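Local structure of PrgZ (Enterococcus faecalis, 4FAJ) at residues A[84-89]-A[253-258]; A[211-216]-A[234-239]; A[384-389]-A[520-525]; A[433-436]-A[441-444]. The protein binds peptide pheromone outside the cell as a membrane-anchored receptor of the bacterial solute-binding protein 5 family, and probably serves peptide uptake. All blocks are in the same frame, centred on the assembly; numbering follows the deposited sequence.

Overall arrangement
The four contacts fall into two pairs on opposite sides of the chain's centre. Interactions 1 and 2 touch: 234-239 runs beside 253-258, where N258 ND2 probably bonds to G237 O, and interaction 2 is nested in the loop that interaction 1 closes. Interactions 3 and 4 lie about 21 Å apart between centres, and both lean on helix 336-345; interaction 3 sits about 39 Å from interaction 1, again between centres. Interactions 1 and 3 join apolar side chains of a helix to a strand or a loop. Interaction 2 relies on a water and an amide face. Interaction 4 adds a direct side-chain-to-backbone bond. All are largely buried, though L386, V234, Q435 and K442 reach solvent.

Interaction 1. Residues A[84-89]-A[253-258]; sequences ITLLAN and WTISKN
L86 carries the apolar part of this contact, reaching from helix 81-90 to strand 252-257 with a single methyl. With CG anti to the backbone N (chi1 174°) the side chain leans to the strand, and CD1 meets CG2 of I255 at 3.6 Å. The two side chains run past one another in opposite senses. The same CD1 approaches the indole of W253 obliquely, 4.3 Å from ring atom CD1. The W253 ring also meets that of F274 on the neighbouring strand 271-276, the two planes about 15° apart. One turn along the helix, N89 adds its CB, 4.3 Å from I255 CD1. I255 thus meets the helix with both a branch methyl and its chain end, and V90 also touches it.

The polar groups bond within the helix or away from the strand segment. N89 ND2 turns back to donate to T85 O at 2.7 Å, with an N-H...O angle of 157°; the oxygen lies close to the amide plane. ND2 also reaches Y555 O, while OD1 accepts from Y557 N, so three backbone groups fix the rotation of the amide.

Helix and strand segments run nearly parallel, 18° apart with axes 10.8 Å from each other, as a helix layered on the mixed sheet in this periplasmic-binding-protein fold. I84, on the same helix, packs on the bound peptide. Without a hydrogen bond between them, the two segments meet here through apolar carbon contacts alone, while the buried amide of N89 finds its partners in neighbouring backbone.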
loop_
_atom_site.group_PDB
_atom_site.type_symbol
_atom_site.label_atom_id
_atom_site.label_comp_id
_atom_site.label_asym_id
_atom_site.label_seq_id
_atom_site.Cartn_x
_atom_site.Cartn_y
_atom_site.Cartn_z
ATOM N N ILE A 84 -2.795 7.377 -2.491
ATOM C CA ILE A 84 -2.014 7.706 -1.301
ATOM C C ILE A 84 -0.868 8.673 -1.608
ATOM O O ILE A 84 -0.656 9.622 -0.854
ATOM C CB ILE A 84 -1.552 6.436 -0.580
ATOM C CG1 ILE A 84 -2.742 5.835 0.173
ATOM C CG2 ILE A 84 -0.401 6.733 0.378
ATOM C CD1 ILE A 84 -2.467 4.455 0.748
ATOM N N THR A 85 -0.145 8.458 -2.708
ATOM C CA THR A 85 0.821 9.457 -3.176
ATOM C C THR A 85 0.197 10.847 -3.428
ATOM O O THR A 85 0.775 11.879 -3.042
ATOM C CB THR A 85 1.564 8.970 -4.442
ATOM O OG1 THR A 85 2.465 7.911 -4.078
ATOM C CG2 THR A 85 2.369 10.121 -5.086
ATOM N N LEU A 86 -0.979 10.890 -4.054
ATOM C CA LEU A 86 -1.636 12.177 -4.265
ATOM C C LEU A 86 -1.962 12.832 -2.921
ATOM O O LEU A 86 -1.661 14.006 -2.702
ATOM C CB LEU A 86 -2.913 12.030 -5.072
ATOM C CG LEU A 86 -3.745 13.309 -5.212
ATOM C CD1 LEU A 86 -2.947 14.413 -5.891
ATOM C CD2 LEU A 86 -5.027 12.976 -5.988
ATOM N N LEU A 87 -2.570 12.066 -2.023
ATOM C CA LEU A 87 -2.953 12.598 -0.707
ATOM C C LEU A 87 -1.727 13.021 0.114
ATOM O O LEU A 87 -1.785 14.025 0.837
ATOM C CB LEU A 87 -3.837 11.604 0.075
ATOM C CG LEU A 87 -5.297 11.465 -0.360
ATOM C CD1 LEU A 87 -6.030 10.410 0.510
ATOM C CD2 LEU A 87 -6.049 12.778 -0.328
ATOM N N ALA A 88 -0.613 12.295 -0.006
ATOM C CA ALA A 88 0.626 12.682 0.686
ATOM C C ALA A 88 1.156 14.042 0.205
ATOM O O ALA A 88 1.912 14.704 0.913
ATOM C CB ALA A 88 1.698 11.592 0.540
ATOM N N ASN A 89 0.712 14.469 -0.974
ATOM C CA ASN A 89 1.167 15.720 -1.595
ATOM C C ASN A 89 0.147 16.883 -1.604
ATOM O O ASN A 89 0.556 18.058 -1.609
ATOM C CB ASN A 89 1.679 15.415 -2.996
ATOM C CG ASN A 89 3.009 14.705 -2.973
ATOM O OD1 ASN A 89 4.046 15.329 -2.750
ATOM N ND2 ASN A 89 2.996 13.395 -3.206
ATOM N N TRP A 253 -4.235 14.378 -14.109
ATOM C CA TRP A 253 -4.591 15.371 -13.103
ATOM C C TRP A 253 -3.442 16.339 -12.853
ATOM O O TRP A 253 -2.285 16.078 -13.232
ATOM C CB TRP A 253 -5.091 14.716 -11.804
ATOM C CG TRP A 253 -4.156 13.750 -11.183
ATOM C CD1 TRP A 253 -3.247 14.007 -10.200
ATOM C CD2 TRP A 253 -4.045 12.359 -11.479
ATOM N NE1 TRP A 253 -2.567 12.864 -9.871
ATOM C CE2 TRP A 253 -3.031 11.837 -10.649
ATOM C CE3 TRP A 253 -4.694 11.502 -12.374
ATOM C CZ2 TRP A 253 -2.664 10.494 -10.676
ATOM C CZ3 TRP A 253 -4.317 10.172 -12.411
ATOM C CH2 TRP A 253 -3.320 9.678 -11.564
ATOM N N THR A 254 -3.768 17.465 -12.233
ATOM C CA THR A 254 -2.792 18.516 -11.936
ATOM C C THR A 254 -2.932 18.996 -10.490
ATOM O O THR A 254 -4.050 19.163 -9.984
ATOM C CB THR A 254 -2.973 19.747 -12.880
ATOM O OG1 THR A 254 -2.761 19.360 -14.251
ATOM C CG2 THR A 254 -1.997 20.868 -12.501
ATOM N N ILE A 255 -1.792 19.198 -9.824
ATOM C CA ILE A 255 -1.763 19.825 -8.504
ATOM C C ILE A 255 -0.942 21.102 -8.611
ATOM O O ILE A 255 -0.031 21.193 -9.432
ATOM C CB ILE A 255 -1.201 18.876 -7.393
ATOM C CG1 ILE A 255 0.309 18.633 -7.583
ATOM C CG2 ILE A 255 -1.981 17.555 -7.394
ATOM C CD1 ILE A 255 0.942 17.578 -6.620
ATOM N N SER A 256 -1.274 22.087 -7.779
ATOM C CA SER A 256 -0.656 23.406 -7.856
ATOM C C SER A 256 -0.274 23.880 -6.457
ATOM O O SER A 256 -0.936 23.531 -5.480
ATOM C CB SER A 256 -1.631 24.399 -8.491
ATOM O OG SER A 256 -1.986 23.991 -9.800
ATOM N N LYS A 257 0.768 24.695 -6.360
ATOM C CA LYS A 257 1.239 25.148 -5.059
ATOM C C LYS A 257 0.118 25.768 -4.220
ATOM O O LYS A 257 -0.613 26.629 -4.692
ATOM C CB LYS A 257 2.390 26.152 -5.197
ATOM C CG LYS A 257 2.915 26.628 -3.841
ATOM C CD LYS A 257 4.153 27.508 -3.978
ATOM C CE LYS A 257 4.396 28.298 -2.701
ATOM N NZ LYS A 257 5.808 28.761 -2.565
ATOM N N ASN A 258 0.007 25.304 -2.975
ATOM C CA ASN A 258 -0.949 25.811 -1.994
ATOM C C ASN A 258 -0.320 26.956 -1.197
ATOM O O ASN A 258 0.478 26.725 -0.290
ATOM C CB ASN A 258 -1.349 24.680 -1.035
ATOM C CG ASN A 258 -2.268 25.140 0.084
ATOM O OD1 ASN A 258 -2.757 26.276 0.100
ATOM N ND2 ASN A 258 -2.531 24.241 1.017
#

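Interaction 2. Residues A[211-216]-A[234-239]; sequences YYPVQQ and VTNGAF
Q215 and V234 mark the closest approach of two irregular segments, with CA atoms 6.6 Å apart; from there the backbones diverge. Q215 takes the N-cap position of helix 216-222, and the chain returning from that helix passes alongside as 234-239 before entering strand 239-243. No direct hydrogen bond links the two backbones. A water does so instead, accepting from Q215 N at 2.8 Å and donating to V234 O at 2.6 Å.

Side chains close the rest of the gap. V234 lays both methyls over one face of the Q215 amide: CG1 stands nearly straight above CD at 3.8 Å, and CG2 lies 3.8 Å from OE1. The glutamine gets there by an extended chain, with CG anti to its own N (chi1 -167°) and chi2 -159°. Both ends of the amide are occupied elsewhere: NE2 donates to D133 OD2, and OE1 weakly receives A218 N of the helix it caps. These bonds hold the flat group in place for the valine to rest on.

Further along, P213 and N236 meet at an oblique angle. N236 CG is placed between its backbone N and carbonyl carbon, chi1 64°, which turns the amide towards the proline, while OD1 accepts from E92 N. P213 itself also packs on F142 of helix 139-150, and its ring atom CG lies 3.9 Å from N236 ND2.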
loop_
_atom_site.group_PDB
_atom_site.type_symbol
_atom_site.label_atom_id
_atom_site.label_comp_id
_atom_site.label_asym_id
_atom_site.label_seq_id
_atom_site.Cartn_x
_atom_site.Cartn_y
_atom_site.Cartn_z
ATOM N N TYR A 211 -4.314 8.455 8.965
ATOM C CA TYR A 211 -4.349 9.307 10.159
ATOM C C TYR A 211 -4.410 10.827 9.862
ATOM O O TYR A 211 -4.386 11.643 10.786
ATOM C CB TYR A 211 -3.126 8.992 11.053
ATOM C CG TYR A 211 -3.283 7.781 11.946
ATOM C CD1 TYR A 211 -3.058 6.493 11.468
ATOM C CD2 TYR A 211 -3.639 7.928 13.283
ATOM C CE1 TYR A 211 -3.185 5.390 12.303
ATOM C CE2 TYR A 211 -3.766 6.842 14.115
ATOM C CZ TYR A 211 -3.532 5.577 13.626
ATOM O OH TYR A 211 -3.662 4.527 14.483
ATOM N N TYR A 212 -4.515 11.212 8.592
ATOM C CA TYR A 212 -4.637 12.637 8.245
ATOM C C TYR A 212 -5.928 13.217 8.832
ATOM O O TYR A 212 -6.922 12.487 9.053
ATOM C CB TYR A 212 -4.591 12.857 6.716
ATOM C CG TYR A 212 -3.209 12.764 6.067
ATOM C CD1 TYR A 212 -2.101 12.252 6.755
ATOM C CD2 TYR A 212 -3.020 13.154 4.742
ATOM C CE1 TYR A 212 -0.841 12.152 6.135
ATOM C CE2 TYR A 212 -1.755 13.050 4.113
ATOM C CZ TYR A 212 -0.677 12.552 4.816
ATOM O OH TYR A 212 0.566 12.458 4.192
ATOM N N PRO A 213 -5.915 14.526 9.143
ATOM C CA PRO A 213 -7.168 15.144 9.547
ATOM C C PRO A 213 -8.072 15.369 8.336
ATOM O O PRO A 213 -7.602 15.370 7.198
ATOM C CB PRO A 213 -6.724 16.489 10.119
ATOM C CG PRO A 213 -5.476 16.837 9.330
ATOM C CD PRO A 213 -4.837 15.514 8.956
ATOM N N VAL A 214 -9.356 15.547 8.595
ATOM C CA VAL A 214 -10.259 16.132 7.621
ATOM C C VAL A 214 -10.949 17.282 8.310
ATOM O O VAL A 214 -11.099 17.274 9.539
ATOM C CB VAL A 214 -11.293 15.118 7.067
ATOM C CG1 VAL A 214 -10.599 14.124 6.127
ATOM C CG2 VAL A 214 -12.017 14.415 8.191
ATOM N N GLN A 215 -11.361 18.273 7.529
ATOM C CA GLN A 215 -11.923 19.499 8.083
ATOM C C GLN A 215 -13.362 19.262 8.524
ATOM O O GLN A 215 -14.186 18.820 7.733
ATOM C CB GLN A 215 -11.877 20.624 7.054
ATOM C CG GLN A 215 -12.157 22.000 7.642
ATOM C CD GLN A 215 -12.608 22.997 6.606
ATOM O OE1 GLN A 215 -13.569 22.755 5.877
ATOM N NE2 GLN A 215 -11.926 24.131 6.537
ATOM N N GLN A 216 -13.661 19.551 9.788
ATOM C CA GLN A 216 -15.005 19.315 10.312
ATOM C C GLN A 216 -16.090 20.021 9.494
ATOM O O GLN A 216 -17.129 19.429 9.214
ATOM C CB GLN A 216 -15.103 19.742 11.775
ATOM C CG GLN A 216 -14.478 18.787 12.761
ATOM C CD GLN A 216 -14.395 19.394 14.140
ATOM O OE1 GLN A 216 -13.476 20.163 14.438
ATOM N NE2 GLN A 216 -15.364 19.075 14.988
ATOM N N VAL A 234 -11.563 19.401 1.209
ATOM C CA VAL A 234 -10.785 20.544 1.667
ATOM C C VAL A 234 -9.461 19.977 2.166
ATOM O O VAL A 234 -9.434 19.128 3.064
ATOM C CB VAL A 234 -11.495 21.331 2.792
ATOM C CG1 VAL A 234 -10.552 22.362 3.416
ATOM C CG2 VAL A 234 -12.730 22.039 2.242
ATOM N N THR A 235 -8.369 20.420 1.561
ATOM C CA THR A 235 -7.058 19.833 1.812
ATOM C C THR A 235 -6.135 20.820 2.526
ATOM O O THR A 235 -6.521 21.959 2.784
ATOM C CB THR A 235 -6.431 19.348 0.504
ATOM O OG1 THR A 235 -6.188 20.466 -0.357
ATOM C CG2 THR A 235 -7.353 18.336 -0.179
ATOM N N ASN A 236 -4.934 20.371 2.872
ATOM C CA ASN A 236 -4.049 21.169 3.729
ATOM C C ASN A 236 -2.559 21.003 3.470
ATOM O O ASN A 236 -1.743 21.322 4.348
ATOM C CB ASN A 236 -4.313 20.798 5.192
ATOM C CG ASN A 236 -3.957 19.349 5.495
ATOM O OD1 ASN A 236 -3.973 18.496 4.603
ATOM N ND2 ASN A 236 -3.631 19.063 6.755
ATOM N N GLY A 237 -2.194 20.516 2.285
ATOM C CA GLY A 237 -0.819 20.135 1.996
ATOM C C GLY A 237 -0.027 21.123 1.167
ATOM O O GLY A 237 -0.445 22.251 0.949
ATOM N N ALA A 238 1.134 20.672 0.715
ATOM C CA ALA A 238 2.056 21.491 -0.066
ATOM C C ALA A 238 1.430 21.982 -1.368
ATOM O O ALA A 238 1.743 23.079 -1.845
ATOM C CB ALA A 238 3.324 20.698 -0.356
ATOM N N PHE A 239 0.552 21.160 -1.934
ATOM C CA PHE A 239 -0.139 21.475 -3.171
ATOM C C PHE A 239 -1.640 21.352 -3.000
ATOM O O PHE A 239 -2.104 20.689 -2.085
ATOM C CB PHE A 239 0.350 20.535 -4.273
ATOM C CG PHE A 239 1.826 20.564 -4.457
ATOM C CD1 PHE A 239 2.413 21.499 -5.300
ATOM C CD2 PHE A 239 2.643 19.667 -3.774
ATOM C CE1 PHE A 239 3.795 21.543 -5.461
ATOM C CE2 PHE A 239 4.009 19.704 -3.935
ATOM C CZ PHE A 239 4.591 20.651 -4.781
HETATM O O HOH W 1 -11.032 18.011 4.770
#

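Interaction 3. Residues A[384-389]-A[520-525]; sequences EKLVEF and LLINDM
No aromatic ring takes part; the flat group that I522 touches is the peptide following L386, where I522 CG2 lies 3.7 Å from L386 O, coming to it from above one face of that peptide rather than in line with its plane. A second flat group, the carboxylate of E388, is met from above its plane, 44° out of it, by K385 NZ, which forms a salt bridge to OE2 at 2.6 Å. This pair braces the loop on its own side, with K385 at the centre of an inverse gamma turn.

I522 makes contact with the side chains of both L386 and V387. Its CD1 is held against L386, 3.6 Å from CD1 and 3.7 Å from CB, and the two side chains cross at about a right angle. Its other branch, CG2, is anti to the backbone N and turns to V387, whose CG1 is 4.0 Å away.

The loop thus rests on the last turn of helix 510-524, which ends in a Schellman motif. M525 is the C-prime residue with positive phi (40°); G526 N bonds to L521 O, and M525 N makes a weak bond to I522 O. Where the chain leaves the helix at M525, the side chain still curls round to V387, CE lying 4.4 Å from CG1. V387 and M525 also share N343 of helix 336-345 as a neighbour, while L386 packs on E518 and K519 one turn back along helix 510-524, and E384 makes a salt bridge to K519.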
loop_
_atom_site.group_PDB
_atom_site.type_symbol
_atom_site.label_atom_id
_atom_site.label_comp_id
_atom_site.label_asym_id
_atom_site.label_seq_id
_atom_site.Cartn_x
_atom_site.Cartn_y
_atom_site.Cartn_z
ATOM N N GLU A 384 15.233 -15.916 5.704
ATOM C CA GLU A 384 15.055 -17.339 5.425
ATOM C C GLU A 384 14.395 -17.515 4.070
ATOM O O GLU A 384 13.473 -16.775 3.725
ATOM C CB GLU A 384 14.171 -17.986 6.495
ATOM C CG GLU A 384 14.835 -18.163 7.830
ATOM C CD GLU A 384 13.935 -18.853 8.835
ATOM O OE1 GLU A 384 13.438 -19.956 8.533
ATOM O OE2 GLU A 384 13.734 -18.303 9.937
ATOM N N LYS A 385 14.867 -18.491 3.296
ATOM C CA LYS A 385 14.279 -18.798 2.012
ATOM C C LYS A 385 13.102 -19.763 2.240
ATOM O O LYS A 385 13.262 -20.987 2.191
ATOM C CB LYS A 385 15.331 -19.404 1.077
ATOM C CG LYS A 385 14.944 -19.353 -0.390
ATOM C CD LYS A 385 16.025 -19.984 -1.242
ATOM C CE LYS A 385 16.001 -19.471 -2.668
ATOM N NZ LYS A 385 17.217 -19.933 -3.408
ATOM N N LEU A 386 11.923 -19.198 2.475
ATOM C CA LEU A 386 10.742 -19.968 2.905
ATOM C C LEU A 386 9.882 -20.492 1.753
ATOM O O LEU A 386 9.049 -21.375 1.959
ATOM C CB LEU A 386 9.886 -19.126 3.854
ATOM C CG LEU A 386 10.500 -18.730 5.205
ATOM C CD1 LEU A 386 9.548 -17.794 5.936
ATOM C CD2 LEU A 386 10.831 -19.949 6.076
ATOM N N VAL A 387 10.061 -19.921 0.560
ATOM C CA VAL A 387 9.408 -20.405 -0.645
ATOM C C VAL A 387 10.451 -20.531 -1.739
ATOM O O VAL A 387 11.397 -19.739 -1.790
ATOM C CB VAL A 387 8.254 -19.476 -1.115
ATOM C CG1 VAL A 387 7.126 -19.460 -0.085
ATOM C CG2 VAL A 387 8.742 -18.055 -1.388
ATOM N N GLU A 388 10.290 -21.535 -2.592
ATOM C CA GLU A 388 11.194 -21.724 -3.724
ATOM C C GLU A 388 10.591 -22.674 -4.748
ATOM O O GLU A 388 10.036 -23.719 -4.379
ATOM C CB GLU A 388 12.538 -22.290 -3.263
ATOM C CG GLU A 388 13.612 -22.278 -4.355
ATOM C CD GLU A 388 14.969 -22.735 -3.854
ATOM O OE1 GLU A 388 15.022 -23.731 -3.102
ATOM O OE2 GLU A 388 15.987 -22.089 -4.210
ATOM N N PHE A 389 10.725 -22.298 -6.019
ATOM C CA PHE A 389 10.399 -23.145 -7.162
ATOM C C PHE A 389 10.911 -24.572 -7.008
ATOM O O PHE A 389 12.088 -24.794 -6.739
ATOM C CB PHE A 389 10.999 -22.527 -8.431
ATOM C CG PHE A 389 10.657 -23.257 -9.705
ATOM C CD1 PHE A 389 9.344 -23.538 -10.039
ATOM C CD2 PHE A 389 11.664 -23.613 -10.606
ATOM C CE1 PHE A 389 9.036 -24.200 -11.236
ATOM C CE2 PHE A 389 11.365 -24.264 -11.792
ATOM C CZ PHE A 389 10.052 -24.556 -12.111
ATOM N N LEU A 520 3.844 -20.239 9.721
ATOM C CA LEU A 520 2.535 -20.895 9.766
ATOM C C LEU A 520 1.692 -20.527 8.515
ATOM O O LEU A 520 1.061 -21.382 7.900
ATOM C CB LEU A 520 1.795 -20.504 11.046
ATOM C CG LEU A 520 0.434 -21.129 11.328
ATOM C CD1 LEU A 520 0.487 -22.644 11.210
ATOM C CD2 LEU A 520 -0.059 -20.698 12.725
ATOM N N LEU A 521 1.696 -19.256 8.145
ATOM C CA LEU A 521 0.989 -18.809 6.936
ATOM C C LEU A 521 1.512 -19.516 5.680
ATOM O O LEU A 521 0.743 -19.957 4.825
ATOM C CB LEU A 521 1.125 -17.296 6.795
ATOM C CG LEU A 521 0.522 -16.606 5.570
ATOM C CD1 LEU A 521 -0.962 -16.948 5.418
ATOM C CD2 LEU A 521 0.721 -15.100 5.716
ATOM N N ILE A 522 2.828 -19.656 5.585
ATOM C CA ILE A 522 3.447 -20.326 4.432
ATOM C C ILE A 522 3.207 -21.840 4.469
ATOM O O ILE A 522 2.923 -22.462 3.428
ATOM C CB ILE A 522 4.953 -19.978 4.329
ATOM C CG1 ILE A 522 5.086 -18.536 3.840
ATOM C CG2 ILE A 522 5.676 -20.951 3.389
ATOM C CD1 ILE A 522 6.399 -17.910 4.098
ATOM N N ASN A 523 3.255 -22.423 5.664
ATOM C CA ASN A 523 2.995 -23.851 5.817
ATOM C C ASN A 523 1.549 -24.225 5.489
ATOM O O ASN A 523 1.296 -25.315 4.991
ATOM C CB ASN A 523 3.354 -24.312 7.230
ATOM C CG ASN A 523 4.849 -24.263 7.486
ATOM O OD1 ASN A 523 5.643 -24.053 6.561
ATOM N ND2 ASN A 523 5.243 -24.483 8.725
ATOM N N ASP A 524 0.618 -23.319 5.779
ATOM C CA ASP A 524 -0.793 -23.479 5.385
ATOM C C ASP A 524 -0.990 -23.124 3.907
ATOM O O ASP A 524 -2.026 -23.440 3.326
ATOM C CB ASP A 524 -1.701 -22.543 6.201
ATOM C CG ASP A 524 -1.948 -23.013 7.633
ATOM O OD1 ASP A 524 -1.634 -24.171 7.972
ATOM O OD2 ASP A 524 -2.485 -22.196 8.431
ATOM N N MET A 525 0.021 -22.469 3.330
ATOM C CA MET A 525 -0.021 -21.724 2.057
ATOM C C MET A 525 -1.299 -20.915 1.861
ATOM O O MET A 525 -2.055 -21.130 0.907
ATOM C CB MET A 525 0.259 -22.618 0.841
ATOM C CG MET A 525 0.622 -21.834 -0.440
ATOM S SD MET A 525 1.966 -20.634 -0.313
ATOM C CE MET A 525 3.296 -21.628 0.315
#

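Interaction 4. Residues A[433-436]-A[441-444]; sequences QLQD and LKVT
Q435 and V443 make a side-chain-to-backbone bond between the last part of helix 421-437 and the start of strand 442-448, the step where the chain leaves the helix and re-enters the sheet. V443 N donates to Q435 OE1 at 2.9 Å, nearly straight at 168°. The N-H comes in the carbonyl plane onto a lone pair, with a C=O...N angle of 129°. The glutamine reaches across by staying extended beyond CG (chi2 -178°), and on the way its CG passes 3.4 Å from L441 O.

K442 and T444 make backbone bonds to strand 412-418 and the residue just before it, so V443 N faces the other way and Q435 supplies its acceptor. V443 O is taken by Q431 NE2, one turn earlier on the same helix. A water also lies 2.8 Å from both Q435 O and L441 O, although it has more acceptors within reach than protons to give.

Beneath this polar layer the contact is apolar. V443 CG2 meets L434 at CB, 4.0 Å away, and at CD1, 4.1 Å away, the two side chains crossing obliquely, while L441 CD2 stands 4.5 Å from L434 CB. L434 also packs on I342 and A345 of helix 336-345. Helix against following strand, with a short loop between them, is the second half of a beta-alpha-beta crossover: strand 412-418, helix 421-437 and the parallel strand 442-448.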
loop_
_atom_site.group_PDB
_atom_site.type_symbol
_atom_site.label_atom_id
_atom_site.label_comp_id
_atom_site.label_asym_id
_atom_site.label_seq_id
_atom_site.Cartn_x
_atom_site.Cartn_y
_atom_site.Cartn_z
ATOM N N GLN A 433 3.157 -21.073 -16.226
ATOM C CA GLN A 433 3.821 -21.819 -15.145
ATOM C C GLN A 433 2.872 -22.790 -14.455
ATOM O O GLN A 433 3.228 -23.946 -14.204
ATOM C CB GLN A 433 4.380 -20.861 -14.107
ATOM C CG GLN A 433 5.436 -19.954 -14.664
ATOM C CD GLN A 433 6.765 -20.629 -14.793
ATOM O OE1 GLN A 433 7.292 -21.196 -13.830
ATOM N NE2 GLN A 433 7.337 -20.558 -15.980
ATOM N N LEU A 434 1.666 -22.322 -14.159
ATOM C CA LEU A 434 0.691 -23.153 -13.479
ATOM C C LEU A 434 0.215 -24.276 -14.408
ATOM O O LEU A 434 0.172 -25.439 -14.013
ATOM C CB LEU A 434 -0.471 -22.307 -12.965
ATOM C CG LEU A 434 -0.116 -21.380 -11.797
ATOM C CD1 LEU A 434 -1.325 -20.541 -11.398
ATOM C CD2 LEU A 434 0.412 -22.168 -10.605
ATOM N N GLN A 435 -0.094 -23.930 -15.652
ATOM C CA GLN A 435 -0.524 -24.931 -16.639
ATOM C C GLN A 435 0.560 -25.976 -16.912
ATOM O O GLN A 435 0.247 -27.142 -17.109
ATOM C CB GLN A 435 -1.018 -24.248 -17.927
ATOM C CG GLN A 435 -2.338 -23.509 -17.687
ATOM C CD GLN A 435 -2.939 -22.829 -18.910
ATOM O OE1 GLN A 435 -4.099 -22.437 -18.881
ATOM N NE2 GLN A 435 -2.158 -22.669 -19.967
ATOM N N ASP A 436 1.829 -25.570 -16.861
ATOM C CA ASP A 436 2.947 -26.487 -17.129
ATOM C C ASP A 436 3.224 -27.510 -16.020
ATOM O O ASP A 436 3.755 -28.591 -16.301
ATOM C CB ASP A 436 4.238 -25.704 -17.406
ATOM C CG ASP A 436 5.346 -26.582 -17.997
ATOM O OD1 ASP A 436 5.070 -27.333 -18.964
ATOM O OD2 ASP A 436 6.495 -26.526 -17.496
ATOM N N LEU A 441 -4.955 -28.492 -15.451
ATOM C CA LEU A 441 -5.516 -27.249 -14.934
ATOM C C LEU A 441 -5.523 -26.187 -16.025
ATOM O O LEU A 441 -4.493 -25.937 -16.657
ATOM C CB LEU A 441 -4.702 -26.738 -13.748
ATOM C CG LEU A 441 -5.173 -25.424 -13.110
ATOM C CD1 LEU A 441 -6.453 -25.635 -12.303
ATOM C CD2 LEU A 441 -4.073 -24.847 -12.234
ATOM N N LYS A 442 -6.676 -25.558 -16.235
ATOM C CA LYS A 442 -6.757 -24.389 -17.102
ATOM C C LYS A 442 -6.731 -23.130 -16.249
ATOM O O LYS A 442 -7.487 -23.021 -15.287
ATOM C CB LYS A 442 -8.038 -24.414 -17.952
ATOM C CG LYS A 442 -8.091 -23.282 -18.987
ATOM C CD LYS A 442 -9.143 -23.502 -20.069
ATOM C CE LYS A 442 -10.551 -23.208 -19.568
ATOM N NZ LYS A 442 -11.583 -23.500 -20.609
ATOM N N VAL A 443 -5.868 -22.183 -16.608
ATOM C CA VAL A 443 -5.862 -20.864 -15.980
ATOM C C VAL A 443 -6.265 -19.795 -16.997
ATOM O O VAL A 443 -5.653 -19.677 -18.056
ATOM C CB VAL A 443 -4.478 -20.521 -15.383
ATOM C CG1 VAL A 443 -4.444 -19.078 -14.902
ATOM C CG2 VAL A 443 -4.135 -21.485 -14.248
ATOM N N THR A 444 -7.313 -19.040 -16.680
ATOM C CA THR A 444 -7.723 -17.908 -17.501
ATOM C C THR A 444 -7.164 -16.639 -16.872
ATOM O O THR A 444 -7.111 -16.522 -15.646
ATOM C CB THR A 444 -9.256 -17.811 -17.607
ATOM O OG1 THR A 444 -9.829 -17.748 -16.293
ATOM C CG2 THR A 444 -9.818 -19.020 -18.337
HETATM O O HOH W 2 -2.480 -27.553 -17.643
#